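Local coordinates for leucine rich repeat and phosphatase domain containing protein (PDB 3EMU) that adopts the dual-specificity phosphatase fold and probably hydrolyses phosphate esters, though its signature loop departs from the family pattern, which leaves activity open, at residues T11-Y16 / A107-Y112; S38-G43 / V90-G95; G97-P102 / D132-F137. All blocks are in the same frame, centred on the assembly; numbering follows the deposited sequence.

Two of the three contacts are buried and one is only partly so. Interactions 1 and 2 both reach the same mixed sheet: interaction 1 sets its edge strand 11-14 against the end of helix 100-112 through apolar side chains alone, while interaction 2 pairs the neighbouring strands 36-42 and 89-94 by backbone hydrogen bonds. They meet where Tyr16 O approaches Val90 N. Interaction 3 is more polar and uses the first turn of helix 100-112, whose last turns serve interaction 1. Interactions 2 and 3 both touch the same sulfate, and Ser94 OG lies within probable bonding distance of Ala101 N.

Interaction 1: residues T11-Y16 / A107-Y112; sequences TQIIQY and AFLMYY
Apolar strand-to-helix packing joins Ile14, from the outermost strand 11-14, to Phe108, Leu109 and Tyr112 on the last turns of helix 100-112. The two elements run in nearly the same direction, with 23° between their axes, and stay 11.2 Å apart at closest approach, so side chains alone bridge the gap and no hydrogen bond crosses it. Ile14 does most of this work by splitting its two branches. Its CG1 lies between the backbone N and the carbonyl carbon (chi1 64°), and the chain then extends (chi2 173°) to carry CD1 toward the aromatic pair. There Ile14 CD1 meets the edge of the Phe108 ring near its plane, 4.1 Å from Phe108 CE2, and also comes within 4.2 Å of Tyr112 CE2, approaching that second ring at a slant. The other branch, Ile14 CG2, touches Leu109 CD2 at 4.1 Å as the two side chains pass antiparallel to one another. Ile13 adds a looser contact, Ile13 CG2 to Leu109 CD1 at 4.3 Å. One helical turn apart, Phe108 and Tyr112 support each other: Phe108 CZ sits over the Tyr112 ring toward its rim, and Tyr112 CB likewise over Phe108. Ile80 and Ile84 of helix 68-85 pack on Phe108, and Ile84 also on Tyr112, while Leu127, Val124 and Lys123 of helix 117-127 flank the isoleucines and Leu109. Such layering belongs to the alpha/beta fold of dual-specificity phosphatases, in which the helix following the phosphate-binding loop packs between the sheet and the other helices.

Interaction 2: residues S38-G43 / V90-G95; sequences SILLVG and VLIISG. With SO4 (sulfate ion), chain B.
Leu40, Ile92 and Val42 form the apolar centre on one face of the strand pair. Leu40 lies alongside Ile92, with Leu40 CB 4.0 Å from Ile92 CG1. Val42 crosses Ile92 obliquely and touches its CG2 through Val42 CG2 at 3.8 Å; Ile104 and Val105 of helix 100-112 and Phe79 of helix 68-85 pack on this side. On the other face Ile39 CD1 and Leu91 CD2 meet more loosely, at 4.3 Å. There too Leu41 and Ile93 run alongside each other, with Leu41 CD2 3.4 Å from Ile93 CD1, a tight and possibly imprecisely modelled pair. Between the faces, the strands form a parallel pair in the middle of the phosphatase sheet, flanked by 17-21 and 55-59. Four backbone bonds hold the register, Leu91 N to Ser38 O, Leu40 N to Leu91 O, Ile93 N to Leu40 O and Val42 N to Ile93 O, the last the shortest at 2.7 Å. At the C-terminal end the chemistry turns polar. Ser94 takes the place of the cysteine in the family's phosphate-binding signature. A chi1 of 51° swings Ser94 OG over the backbone toward the anion, where it donates to sulfate O1 at 2.6 Å and receives a bond from Ala101 N. A water donates to Val42 O and to sulfate O4 and accepts from Gly95 N at 2.7 Å.

Interaction 3: residues G97-P102 / D132-F137; sequences GVNKAP and DIESGF. With SO4 (sulfate ion), chain B.
Val98 and Asn99 of the phosphate-binding loop are hydrogen-bonded to Asp132 and Glu134, in the turn before helix 135-151. Asp132 N donates to Val98 O at 2.9 Å, nearly straight at the hydrogen (170°). Asn99 supplies the second bond: with CG anti to its backbone N (chi1 175°), the amide reaches across to Glu134, and Asn99 OD1 accepts from Glu134 N at 2.8 Å. That donor stands 44° out of the amide carbonyl plane, so the bond is made from above it. Glu134 occupies the N-cap position of its helix, and the side chain of Asn99 thus holds the residue from which the helix starts.

Packing surrounds these bonds. The Glu134 carboxylate stands at a steep angle to the plane of the Asn99 amide, with Asn99 ND2 3.5 Å from Glu134 CD. Phe137 turns its ring edge to the same amide, Asn99 ND2 lying in the ring plane, and Lys100 CG comes to 3.6 Å from Phe137 CE2. Farther along, Ile133 CD1 rests on Pro102 CB at 4.1 Å, while Val98 CG1 lies beside Asp132 CB.

Anion binding is the third element. Val98 N and Asn99 N each donate to sulfate O1 at 3.0 Å, and Lys100 N makes a weak bond to O2. Lys100 NZ also reaches O2, though the modelled separation is doubtfully short. Thr96 OG1 and Ser94 OG complete the sulfate site. The start of helix 100-112 probably adds a favourable field, and the sulfate probably marks where a phosphate would sit, as in related phosphatases.

Tyr128 OH holds Gly97 O. Glu64 reaches Gly136 N and, with Ile61, packs against Phe137, so this contact brings together the starts of helices 100-112 and 135-151 beside the C-terminal end of strand 89-94.

Interaction 1: residues T11-Y16 / A107-Y112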
ATOM      1  N   THR A  11      -7.511  -7.883  -0.681  1.00 59.80           N
ATOM      2  CA  THR A  11      -7.655  -8.014   0.765  1.00 60.79           C
ATOM      3  C   THR A  11      -7.840  -6.645   1.464  1.00 61.56           C
ATOM      4  O   THR A  11      -7.083  -5.662   1.235  1.00 62.44           O
ATOM      5  CB  THR A  11      -6.448  -8.767   1.376  1.00 60.97           C
ATOM      6  OG1 THR A  11      -6.314 -10.023   0.708  1.00 62.52           O
ATOM      7  CG2 THR A  11      -6.626  -9.032   2.893  1.00 60.42           C
ATOM      8  N   GLN A  12      -8.864  -6.567   2.296  1.00 62.05           N
ATOM      9  CA  GLN A  12      -9.112  -5.332   3.039  1.00 62.59           C
ATOM     10  C   GLN A  12      -8.147  -5.290   4.220  1.00 62.40           C
ATOM     11  O   GLN A  12      -8.032  -6.277   4.992  1.00 61.34           O
ATOM     12  CB  GLN A  12     -10.540  -5.251   3.580  1.00 62.67           C
ATOM     13  CG  GLN A  12     -10.690  -3.927   4.339  1.00 66.66           C
ATOM     14  CD  GLN A  12     -12.090  -3.579   4.761  1.00 69.14           C
ATOM     15  OE1 GLN A  12     -12.951  -3.288   3.938  1.00 68.28           O
ATOM     16  NE2 GLN A  12     -12.305  -3.528   6.065  1.00 68.58           N
ATOM     17  N   ILE A  13      -7.438  -4.172   4.359  1.00 61.52           N
ATOM     18  CA  ILE A  13      -6.390  -4.149   5.396  1.00 62.09           C
ATOM     19  C   ILE A  13      -6.924  -3.499   6.715  1.00 62.48           C
ATOM     20  O   ILE A  13      -6.861  -4.094   7.770  1.00 61.43           O
ATOM     21  CB  ILE A  13      -5.071  -3.514   4.889  1.00 62.15           C
ATOM     22  CG1 ILE A  13      -4.458  -4.379   3.736  1.00 61.85           C
ATOM     23  CG2 ILE A  13      -4.093  -3.294   6.056  1.00 59.95           C
ATOM     24  CD1 ILE A  13      -4.207  -5.886   4.116  1.00 62.77           C
ATOM     25  N   ILE A  14      -7.498  -2.308   6.571  1.00 62.72           N
ATOM     26  CA  ILE A  14      -8.265  -1.612   7.586  1.00 64.14           C
ATOM     27  C   ILE A  14      -9.308  -0.956   6.695  1.00 64.79           C
ATOM     28  O   ILE A  14      -9.229  -1.040   5.470  1.00 64.11           O
ATOM     29  CB  ILE A  14      -7.430  -0.479   8.344  1.00 63.50           C
ATOM     30  CG1 ILE A  14      -7.023   0.627   7.371  1.00 65.09           C
ATOM     31  CG2 ILE A  14      -6.206  -1.062   9.106  1.00 61.31           C
ATOM     32  CD1 ILE A  14      -6.355   1.840   8.014  1.00 67.83           C
ATOM     33  N   GLN A  15     -10.262  -0.285   7.301  1.00 65.83           N
ATOM     34  CA  GLN A  15     -11.363   0.289   6.561  1.00 67.28           C
ATOM     35  C   GLN A  15     -10.893   1.280   5.512  1.00 66.53           C
ATOM     36  O   GLN A  15      -9.998   2.086   5.763  1.00 65.67           O
ATOM     37  CB  GLN A  15     -12.352   0.946   7.529  1.00 68.28           C
ATOM     38  CG  GLN A  15     -13.489   1.649   6.830  1.00 73.33           C
ATOM     39  CD  GLN A  15     -14.318   2.509   7.791  1.00 82.14           C
ATOM     40  OE1 GLN A  15     -13.764   3.262   8.633  1.00 82.74           O
ATOM     41  NE2 GLN A  15     -15.657   2.408   7.668  1.00 81.63           N
ATOM     42  N   TYR A  16     -11.495   1.194   4.321  1.00 66.63           N
ATOM     43  CA  TYR A  16     -11.099   2.003   3.136  1.00 66.34           C
ATOM     44  C   TYR A  16      -9.797   1.593   2.400  1.00 64.52           C
ATOM     45  O   TYR A  16      -9.494   2.139   1.349  1.00 65.00           O
ATOM     46  CB  TYR A  16     -11.030   3.497   3.489  1.00 67.19           C
ATOM     47  CG  TYR A  16     -12.286   4.035   4.118  1.00 72.21           C
ATOM     48  CD1 TYR A  16     -13.537   3.807   3.531  1.00 77.70           C
ATOM     49  CD2 TYR A  16     -12.231   4.754   5.313  1.00 75.74           C
ATOM     50  CE1 TYR A  16     -14.702   4.282   4.112  1.00 80.74           C
ATOM     51  CE2 TYR A  16     -13.373   5.235   5.898  1.00 80.05           C
ATOM     52  CZ  TYR A  16     -14.610   5.002   5.299  1.00 83.28           C
ATOM     53  OH  TYR A  16     -15.755   5.500   5.891  1.00 87.57           O
ATOM     54  N   ALA A 107       4.321   1.331   4.966  1.00 56.77           N
ATOM     55  CA  ALA A 107       4.683   2.724   5.155  1.00 56.77           C
ATOM     56  C   ALA A 107       3.483   3.546   5.655  1.00 57.71           C
ATOM     57  O   ALA A 107       3.591   4.335   6.632  1.00 57.91           O
ATOM     58  CB  ALA A 107       5.232   3.306   3.878  1.00 55.70           C
ATOM     59  N   PHE A 108       2.334   3.356   4.997  1.00 57.67           N
ATOM     60  CA  PHE A 108       1.123   4.025   5.391  1.00 57.23           C
ATOM     61  C   PHE A 108       0.702   3.792   6.856  1.00 58.37           C
ATOM     62  O   PHE A 108       0.364   4.741   7.567  1.00 59.72           O
ATOM     63  CB  PHE A 108      -0.039   3.682   4.463  1.00 57.05           C
ATOM     64  CG  PHE A 108      -1.340   4.249   4.934  1.00 57.38           C
ATOM     65  CD1 PHE A 108      -1.609   5.642   4.797  1.00 56.27           C
ATOM     66  CD2 PHE A 108      -2.278   3.440   5.573  1.00 53.83           C
ATOM     67  CE1 PHE A 108      -2.790   6.210   5.279  1.00 50.85           C
ATOM     68  CE2 PHE A 108      -3.461   4.000   6.053  1.00 53.50           C
ATOM     69  CZ  PHE A 108      -3.711   5.394   5.910  1.00 52.46           C
ATOM     70  N   LEU A 109       0.666   2.540   7.298  1.00 58.77           N
ATOM     71  CA  LEU A 109       0.268   2.210   8.663  1.00 58.92           C
ATOM     72  C   LEU A 109       1.324   2.643   9.697  1.00 59.09           C
ATOM     73  O   LEU A 109       0.971   3.003  10.823  1.00 59.52           O
ATOM     74  CB  LEU A 109       0.077   0.710   8.789  1.00 58.90           C
ATOM     75  CG  LEU A 109      -1.017  -0.026   7.995  1.00 58.80           C
ATOM     76  CD1 LEU A 109      -0.825  -1.559   8.208  1.00 56.20           C
ATOM     77  CD2 LEU A 109      -2.424   0.386   8.406  1.00 54.71           C
ATOM     78  N   MET A 110       2.606   2.555   9.342  1.00 57.78           N
ATOM     79  CA  MET A 110       3.629   3.129  10.177  1.00 57.88           C
ATOM     80  C   MET A 110       3.183   4.568  10.575  1.00 59.66           C
ATOM     81  O   MET A 110       3.135   4.911  11.760  1.00 60.00           O
ATOM     82  CB  MET A 110       5.003   3.116   9.474  1.00 57.05           C
ATOM     83  CG  MET A 110       5.643   1.680   9.301  1.00 51.94           C
ATOM     84  SD  MET A 110       7.046   1.562   8.213  1.00 44.43           S
ATOM     85  CE  MET A 110       8.276   2.591   9.010  1.00 53.40           C
ATOM     86  N   TYR A 111       2.779   5.370   9.589  1.00 59.72           N
ATOM     87  CA  TYR A 111       2.456   6.773   9.789  1.00 59.88           C
ATOM     88  C   TYR A 111       1.090   6.933  10.461  1.00 60.65           C
ATOM     89  O   TYR A 111       0.936   7.665  11.454  1.00 59.42           O
ATOM     90  CB  TYR A 111       2.425   7.444   8.414  1.00 59.81           C
ATOM     91  CG  TYR A 111       2.023   8.890   8.385  1.00 59.78           C
ATOM     92  CD1 TYR A 111       2.920   9.897   8.770  1.00 59.67           C
ATOM     93  CD2 TYR A 111       0.751   9.269   7.956  1.00 61.25           C
ATOM     94  CE1 TYR A 111       2.555  11.229   8.748  1.00 58.87           C
ATOM     95  CE2 TYR A 111       0.357  10.630   7.919  1.00 60.32           C
ATOM     96  CZ  TYR A 111       1.274  11.601   8.332  1.00 61.39           C
ATOM     97  OH  TYR A 111       0.936  12.936   8.283  1.00 60.42           O
ATOM     98  N   TYR A 112       0.101   6.226   9.907  1.00 60.18           N
ATOM     99  CA  TYR A 112      -1.287   6.392  10.265  1.00 60.59           C
ATOM    100  C   TYR A 112      -1.684   5.767  11.604  1.00 61.75           C
ATOM    101  O   TYR A 112      -2.703   6.157  12.191  1.00 62.20           O
ATOM    102  CB  TYR A 112      -2.145   5.755   9.197  1.00 60.89           C
ATOM    103  CG  TYR A 112      -3.580   6.176   9.195  1.00 61.79           C
ATOM    104  CD1 TYR A 112      -3.946   7.404   8.652  1.00 63.14           C
ATOM    105  CD2 TYR A 112      -4.578   5.330   9.676  1.00 62.69           C
ATOM    106  CE1 TYR A 112      -5.237   7.792   8.605  1.00 64.29           C
ATOM    107  CE2 TYR A 112      -5.902   5.716   9.648  1.00 65.60           C
ATOM    108  CZ  TYR A 112      -6.218   6.962   9.091  1.00 67.61           C
ATOM    109  OH  TYR A 112      -7.528   7.408   9.015  1.00 74.32           O
TER

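Interaction 2: residues S38-G43 / V90-G95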
ATOM      1  N   SER A  38     -10.623   4.883  -5.818  1.00 65.02           N
ATOM      2  CA  SER A  38      -9.249   5.262  -6.088  1.00 64.51           C
ATOM      3  C   SER A  38      -8.406   4.033  -6.236  1.00 63.18           C
ATOM      4  O   SER A  38      -8.608   3.047  -5.533  1.00 61.86           O
ATOM      5  CB  SER A  38      -8.637   6.073  -4.934  1.00 64.64           C
ATOM      6  OG  SER A  38      -9.084   7.393  -4.942  1.00 67.67           O
ATOM      7  N   ILE A  39      -7.411   4.149  -7.103  1.00 62.85           N
ATOM      8  CA  ILE A  39      -6.468   3.092  -7.300  1.00 62.76           C
ATOM      9  C   ILE A  39      -5.055   3.645  -7.294  1.00 61.37           C
ATOM     10  O   ILE A  39      -4.738   4.600  -7.989  1.00 60.09           O
ATOM     11  CB  ILE A  39      -6.803   2.254  -8.585  1.00 64.46           C
ATOM     12  CG1 ILE A  39      -8.248   1.742  -8.447  1.00 65.42           C
ATOM     13  CG2 ILE A  39      -5.819   1.067  -8.758  1.00 61.68           C
ATOM     14  CD1 ILE A  39      -8.583   0.573  -9.363  1.00 72.65           C
ATOM     15  N   LEU A  40      -4.218   3.021  -6.468  1.00 60.49           N
ATOM     16  CA  LEU A  40      -2.820   3.397  -6.365  1.00 59.43           C
ATOM     17  C   LEU A  40      -2.018   2.294  -7.023  1.00 59.11           C
ATOM     18  O   LEU A  40      -1.968   1.168  -6.548  1.00 58.73           O
ATOM     19  CB  LEU A  40      -2.406   3.565  -4.889  1.00 59.02           C
ATOM     20  CG  LEU A  40      -1.011   4.108  -4.594  1.00 59.53           C
ATOM     21  CD1 LEU A  40      -0.789   5.387  -5.392  1.00 56.63           C
ATOM     22  CD2 LEU A  40      -0.863   4.371  -3.092  1.00 61.63           C
ATOM     23  N   LEU A  41      -1.392   2.642  -8.122  1.00 60.23           N
ATOM     24  CA  LEU A  41      -0.619   1.702  -8.892  1.00 62.09           C
ATOM     25  C   LEU A  41       0.809   1.825  -8.477  1.00 61.87           C
ATOM     26  O   LEU A  41       1.418   2.857  -8.686  1.00 61.53           O
ATOM     27  CB  LEU A  41      -0.739   1.999 -10.395  1.00 61.80           C
ATOM     28  CG  LEU A  41      -2.185   2.004 -10.948  1.00 64.32           C
ATOM     29  CD1 LEU A  41      -2.248   2.478 -12.415  1.00 67.02           C
ATOM     30  CD2 LEU A  41      -2.786   0.624 -10.872  1.00 63.42           C
ATOM     31  N   VAL A  42       1.360   0.749  -7.923  1.00 62.78           N
ATOM     32  CA  VAL A  42       2.734   0.800  -7.467  1.00 63.14           C
ATOM     33  C   VAL A  42       3.654   0.098  -8.454  1.00 65.13           C
ATOM     34  O   VAL A  42       3.801  -1.117  -8.421  1.00 64.82           O
ATOM     35  CB  VAL A  42       2.891   0.169  -6.056  1.00 62.35           C
ATOM     36  CG1 VAL A  42       4.309   0.434  -5.523  1.00 59.76           C
ATOM     37  CG2 VAL A  42       1.782   0.662  -5.111  1.00 59.26           C
ATOM     38  N   GLY A  43       4.301   0.867  -9.318  1.00 68.06           N
ATOM     39  CA  GLY A  43       5.212   0.280 -10.291  1.00 71.43           C
ATOM     40  C   GLY A  43       4.845   0.553 -11.733  1.00 74.43           C
ATOM     41  O   GLY A  43       5.632   1.233 -12.457  1.00 78.39           O
ATOM     42  N   VAL A  90      -9.721   2.927  -1.239  1.00 64.62           N
ATOM     43  CA  VAL A  90      -8.571   2.998  -2.166  1.00 63.08           C
ATOM     44  C   VAL A  90      -7.991   1.580  -2.294  1.00 61.75           C
ATOM     45  O   VAL A  90      -7.807   0.853  -1.286  1.00 61.13           O
ATOM     46  CB  VAL A  90      -7.504   4.016  -1.708  1.00 62.18           C
ATOM     47  CG1 VAL A  90      -7.001   3.666  -0.302  1.00 62.24           C
ATOM     48  CG2 VAL A  90      -6.354   4.113  -2.701  1.00 61.45           C
ATOM     49  N   LEU A  91      -7.702   1.195  -3.535  1.00 60.93           N
ATOM     50  CA  LEU A  91      -7.130  -0.127  -3.809  1.00 58.83           C
ATOM     51  C   LEU A  91      -5.687   0.031  -4.197  1.00 58.14           C
ATOM     52  O   LEU A  91      -5.370   0.776  -5.127  1.00 57.58           O
ATOM     53  CB  LEU A  91      -7.904  -0.829  -4.928  1.00 59.65           C
ATOM     54  CG  LEU A  91      -7.315  -2.160  -5.454  1.00 57.34           C
ATOM     55  CD1 LEU A  91      -7.174  -3.221  -4.335  1.00 51.46           C
ATOM     56  CD2 LEU A  91      -8.224  -2.638  -6.573  1.00 58.05           C
ATOM     57  N   ILE A  92      -4.793  -0.659  -3.484  1.00 57.74           N
ATOM     58  CA  ILE A  92      -3.359  -0.446  -3.723  1.00 58.32           C
ATOM     59  C   ILE A  92      -2.780  -1.699  -4.388  1.00 58.08           C
ATOM     60  O   ILE A  92      -2.912  -2.792  -3.856  1.00 57.68           O
ATOM     61  CB  ILE A  92      -2.598  -0.073  -2.413  1.00 58.58           C
ATOM     62  CG1 ILE A  92      -3.227   1.208  -1.807  1.00 61.17           C
ATOM     63  CG2 ILE A  92      -1.076   0.109  -2.667  1.00 55.24           C
ATOM     64  CD1 ILE A  92      -3.321   1.200  -0.292  1.00 61.62           C
ATOM     65  N   ILE A  93      -2.185  -1.549  -5.570  1.00 58.58           N
ATOM     66  CA  ILE A  93      -1.822  -2.744  -6.343  1.00 59.56           C
ATOM     67  C   ILE A  93      -0.421  -2.656  -6.933  1.00 59.18           C
ATOM     68  O   ILE A  93       0.069  -1.562  -7.250  1.00 59.62           O
ATOM     69  CB  ILE A  93      -2.850  -3.075  -7.467  1.00 60.04           C
ATOM     70  CG1 ILE A  93      -2.759  -2.055  -8.589  1.00 62.48           C
ATOM     71  CG2 ILE A  93      -4.249  -3.152  -6.973  1.00 58.85           C
ATOM     72  CD1 ILE A  93      -3.562  -2.482  -9.872  1.00 64.40           C
ATOM     73  N   SER A  94       0.249  -3.804  -6.979  1.00 58.61           N
ATOM     74  CA  SER A  94       1.473  -3.969  -7.781  1.00 58.76           C
ATOM     75  C   SER A  94       1.228  -5.175  -8.725  1.00 59.63           C
ATOM     76  O   SER A  94       0.185  -5.827  -8.607  1.00 59.54           O
ATOM     77  CB  SER A  94       2.714  -4.169  -6.892  1.00 57.17           C
ATOM     78  OG  SER A  94       2.473  -5.193  -5.965  1.00 54.59           O
ATOM     79  N   GLY A  95       2.152  -5.449  -9.659  1.00 60.20           N
ATOM     80  CA  GLY A  95       1.976  -6.523 -10.673  1.00 60.18           C
ATOM     81  C   GLY A  95       1.553  -7.866 -10.080  1.00 60.46           C
ATOM     82  O   GLY A  95       0.477  -8.395 -10.412  1.00 60.02           O
TER
HETATM   83  S   SO4 B   1       5.225  -6.969  -7.173  1.00 64.06           S
HETATM   84  O1  SO4 B   1       4.254  -7.064  -6.067  1.00 66.42           O
HETATM   85  O2  SO4 B   1       6.240  -5.966  -6.999  1.00 63.05           O
HETATM   86  O3  SO4 B   1       5.900  -8.254  -7.192  1.00 68.21           O
HETATM   87  O4  SO4 B   1       4.533  -6.639  -8.397  1.00 68.11           O
HETATM   88  O   HOH W   1       4.217  -3.776  -9.928  1.00 64.55           O

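Interaction 3: residues G97-P102 / D132-F137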
ATOM      1  N   GLY A  97       1.306  -8.176  -6.581  1.00 60.64           N
ATOM      2  CA  GLY A  97       0.538  -7.857  -5.366  1.00 59.30           C
ATOM      3  C   GLY A  97       1.258  -8.330  -4.108  1.00 60.16           C
ATOM      4  O   GLY A  97       0.731  -8.299  -3.012  1.00 60.17           O
ATOM      5  N   VAL A  98       2.502  -8.734  -4.252  1.00 59.82           N
ATOM      6  CA  VAL A  98       3.161  -9.471  -3.189  1.00 59.95           C
ATOM      7  C   VAL A  98       4.326  -8.677  -2.508  1.00 60.00           C
ATOM      8  O   VAL A  98       4.645  -8.892  -1.330  1.00 60.34           O
ATOM      9  CB  VAL A  98       3.630 -10.860  -3.812  1.00 61.23           C
ATOM     10  CG1 VAL A  98       5.095 -11.134  -3.622  1.00 58.56           C
ATOM     11  CG2 VAL A  98       2.702 -12.007  -3.391  1.00 59.42           C
ATOM     12  N   ASN A  99       4.905  -7.737  -3.249  1.00 58.59           N
ATOM     13  CA  ASN A  99       6.175  -7.129  -2.908  1.00 58.38           C
ATOM     14  C   ASN A  99       5.978  -5.601  -2.744  1.00 58.72           C
ATOM     15  O   ASN A  99       5.874  -5.108  -1.619  1.00 57.95           O
ATOM     16  CB  ASN A  99       7.156  -7.471  -4.024  1.00 57.85           C
ATOM     17  CG  ASN A  99       8.504  -6.808  -3.880  1.00 57.48           C
ATOM     18  OD1 ASN A  99       8.974  -6.564  -2.772  1.00 55.07           O
ATOM     19  ND2 ASN A  99       9.159  -6.542  -5.026  1.00 54.30           N
ATOM     20  N   LYS A 100       5.881  -4.875  -3.865  1.00 58.36           N
ATOM     21  CA  LYS A 100       5.740  -3.415  -3.850  1.00 58.36           C
ATOM     22  C   LYS A 100       4.450  -2.850  -3.184  1.00 57.65           C
ATOM     23  O   LYS A 100       4.540  -1.919  -2.370  1.00 56.92           O
ATOM     24  CB  LYS A 100       5.904  -2.839  -5.256  1.00 58.61           C
ATOM     25  CG  LYS A 100       7.310  -2.864  -5.756  1.00 60.11           C
ATOM     26  CD  LYS A 100       7.389  -2.185  -7.126  1.00 65.95           C
ATOM     27  CE  LYS A 100       7.704  -3.161  -8.245  1.00 70.19           C
ATOM     28  NZ  LYS A 100       6.624  -4.138  -8.441  1.00 69.88           N
ATOM     29  N   ALA A 101       3.276  -3.376  -3.532  1.00 56.65           N
ATOM     30  CA  ALA A 101       2.040  -2.876  -2.926  1.00 57.17           C
ATOM     31  C   ALA A 101       2.025  -3.065  -1.372  1.00 57.56           C
ATOM     32  O   ALA A 101       1.603  -2.148  -0.621  1.00 57.49           O
ATOM     33  CB  ALA A 101       0.783  -3.456  -3.569  1.00 55.71           C
ATOM     34  N   PRO A 102       2.465  -4.242  -0.890  1.00 57.12           N
ATOM     35  CA  PRO A 102       2.478  -4.394   0.576  1.00 57.22           C
ATOM     36  C   PRO A 102       3.467  -3.446   1.294  1.00 57.40           C
ATOM     37  O   PRO A 102       3.147  -2.983   2.393  1.00 56.89           O
ATOM     38  CB  PRO A 102       2.873  -5.860   0.782  1.00 56.87           C
ATOM     39  CG  PRO A 102       2.414  -6.560  -0.543  1.00 57.20           C
ATOM     40  CD  PRO A 102       2.649  -5.526  -1.599  1.00 57.62           C
ATOM     41  N   ASP A 132       5.755 -10.874   0.404  1.00 63.05           N
ATOM     42  CA  ASP A 132       7.132 -11.279   0.139  1.00 62.95           C
ATOM     43  C   ASP A 132       7.927 -10.128  -0.420  1.00 62.26           C
ATOM     44  O   ASP A 132       8.085  -9.964  -1.641  1.00 61.93           O
ATOM     45  CB  ASP A 132       7.172 -12.514  -0.784  1.00 63.45           C
ATOM     46  CG  ASP A 132       8.594 -13.049  -0.994  1.00 65.22           C
ATOM     47  OD1 ASP A 132       9.536 -12.678  -0.234  1.00 66.21           O
ATOM     48  OD2 ASP A 132       8.765 -13.821  -1.956  1.00 68.75           O
ATOM     49  N   ILE A 133       8.424  -9.305   0.492  1.00 62.33           N
ATOM     50  CA  ILE A 133       8.953  -8.010   0.077  1.00 61.64           C
ATOM     51  C   ILE A 133      10.434  -8.162  -0.093  1.00 61.02           C
ATOM     52  O   ILE A 133      11.072  -8.647   0.808  1.00 61.47           O
ATOM     53  CB  ILE A 133       8.611  -6.873   1.132  1.00 61.23           C
ATOM     54  CG1 ILE A 133       7.094  -6.762   1.273  1.00 60.28           C
ATOM     55  CG2 ILE A 133       9.271  -5.519   0.720  1.00 59.84           C
ATOM     56  CD1 ILE A 133       6.580  -5.921   2.462  1.00 55.99           C
ATOM     57  N   GLU A 134      10.982  -7.736  -1.222  1.00 61.15           N
ATOM     58  CA  GLU A 134      12.440  -7.733  -1.408  1.00 62.28           C
ATOM     59  C   GLU A 134      13.207  -6.915  -0.348  1.00 62.31           C
ATOM     60  O   GLU A 134      12.770  -5.847   0.076  1.00 61.71           O
ATOM     61  CB  GLU A 134      12.803  -7.244  -2.817  1.00 62.33           C
ATOM     62  CG  GLU A 134      12.184  -8.069  -3.945  1.00 66.56           C
ATOM     63  CD  GLU A 134      12.547  -7.543  -5.346  1.00 72.19           C
ATOM     64  OE1 GLU A 134      12.696  -6.310  -5.574  1.00 70.62           O
ATOM     65  OE2 GLU A 134      12.678  -8.407  -6.248  1.00 77.26           O
ATOM     66  N   SER A 135      14.374  -7.403   0.057  1.00 63.12           N
ATOM     67  CA  SER A 135      15.132  -6.742   1.130  1.00 63.66           C
ATOM     68  C   SER A 135      15.542  -5.260   0.879  1.00 63.71           C
ATOM     69  O   SER A 135      15.597  -4.484   1.841  1.00 64.56           O
ATOM     70  CB  SER A 135      16.362  -7.560   1.533  1.00 63.97           C
ATOM     71  OG  SER A 135      17.255  -7.590   0.438  1.00 64.87           O
ATOM     72  N   GLY A 136      15.823  -4.856  -0.363  1.00 62.22           N
ATOM     73  CA  GLY A 136      16.010  -3.436  -0.641  1.00 60.47           C
ATOM     74  C   GLY A 136      14.795  -2.559  -0.289  1.00 60.67           C
ATOM     75  O   GLY A 136      14.935  -1.403   0.158  1.00 59.85           O
ATOM     76  N   PHE A 137      13.589  -3.092  -0.472  1.00 59.56           N
ATOM     77  CA  PHE A 137      12.421  -2.379  -0.044  1.00 59.40           C
ATOM     78  C   PHE A 137      12.264  -2.307   1.475  1.00 59.93           C
ATOM     79  O   PHE A 137      11.856  -1.256   1.979  1.00 59.84           O
ATOM     80  CB  PHE A 137      11.175  -2.927  -0.718  1.00 59.60           C
ATOM     81  CG  PHE A 137      11.088  -2.563  -2.182  1.00 60.02           C
ATOM     82  CD1 PHE A 137      11.410  -1.264  -2.612  1.00 55.80           C
ATOM     83  CD2 PHE A 137      10.695  -3.518  -3.137  1.00 60.58           C
ATOM     84  CE1 PHE A 137      11.331  -0.912  -3.947  1.00 54.87           C
ATOM     85  CE2 PHE A 137      10.619  -3.175  -4.506  1.00 58.79           C
ATOM     86  CZ  PHE A 137      10.916  -1.873  -4.904  1.00 57.35           C
TER
HETATM   87  S   SO4 B   1       5.225  -6.969  -7.173  1.00 64.06           S
HETATM   88  O1  SO4 B   1       4.254  -7.064  -6.067  1.00 66.42           O
HETATM   89  O2  SO4 B   1       6.240  -5.966  -6.999  1.00 63.05           O
HETATM   90  O3  SO4 B   1       5.900  -8.254  -7.192  1.00 68.21           O
HETATM   91  O4  SO4 B   1       4.533  -6.639  -8.397  1.00 68.11           O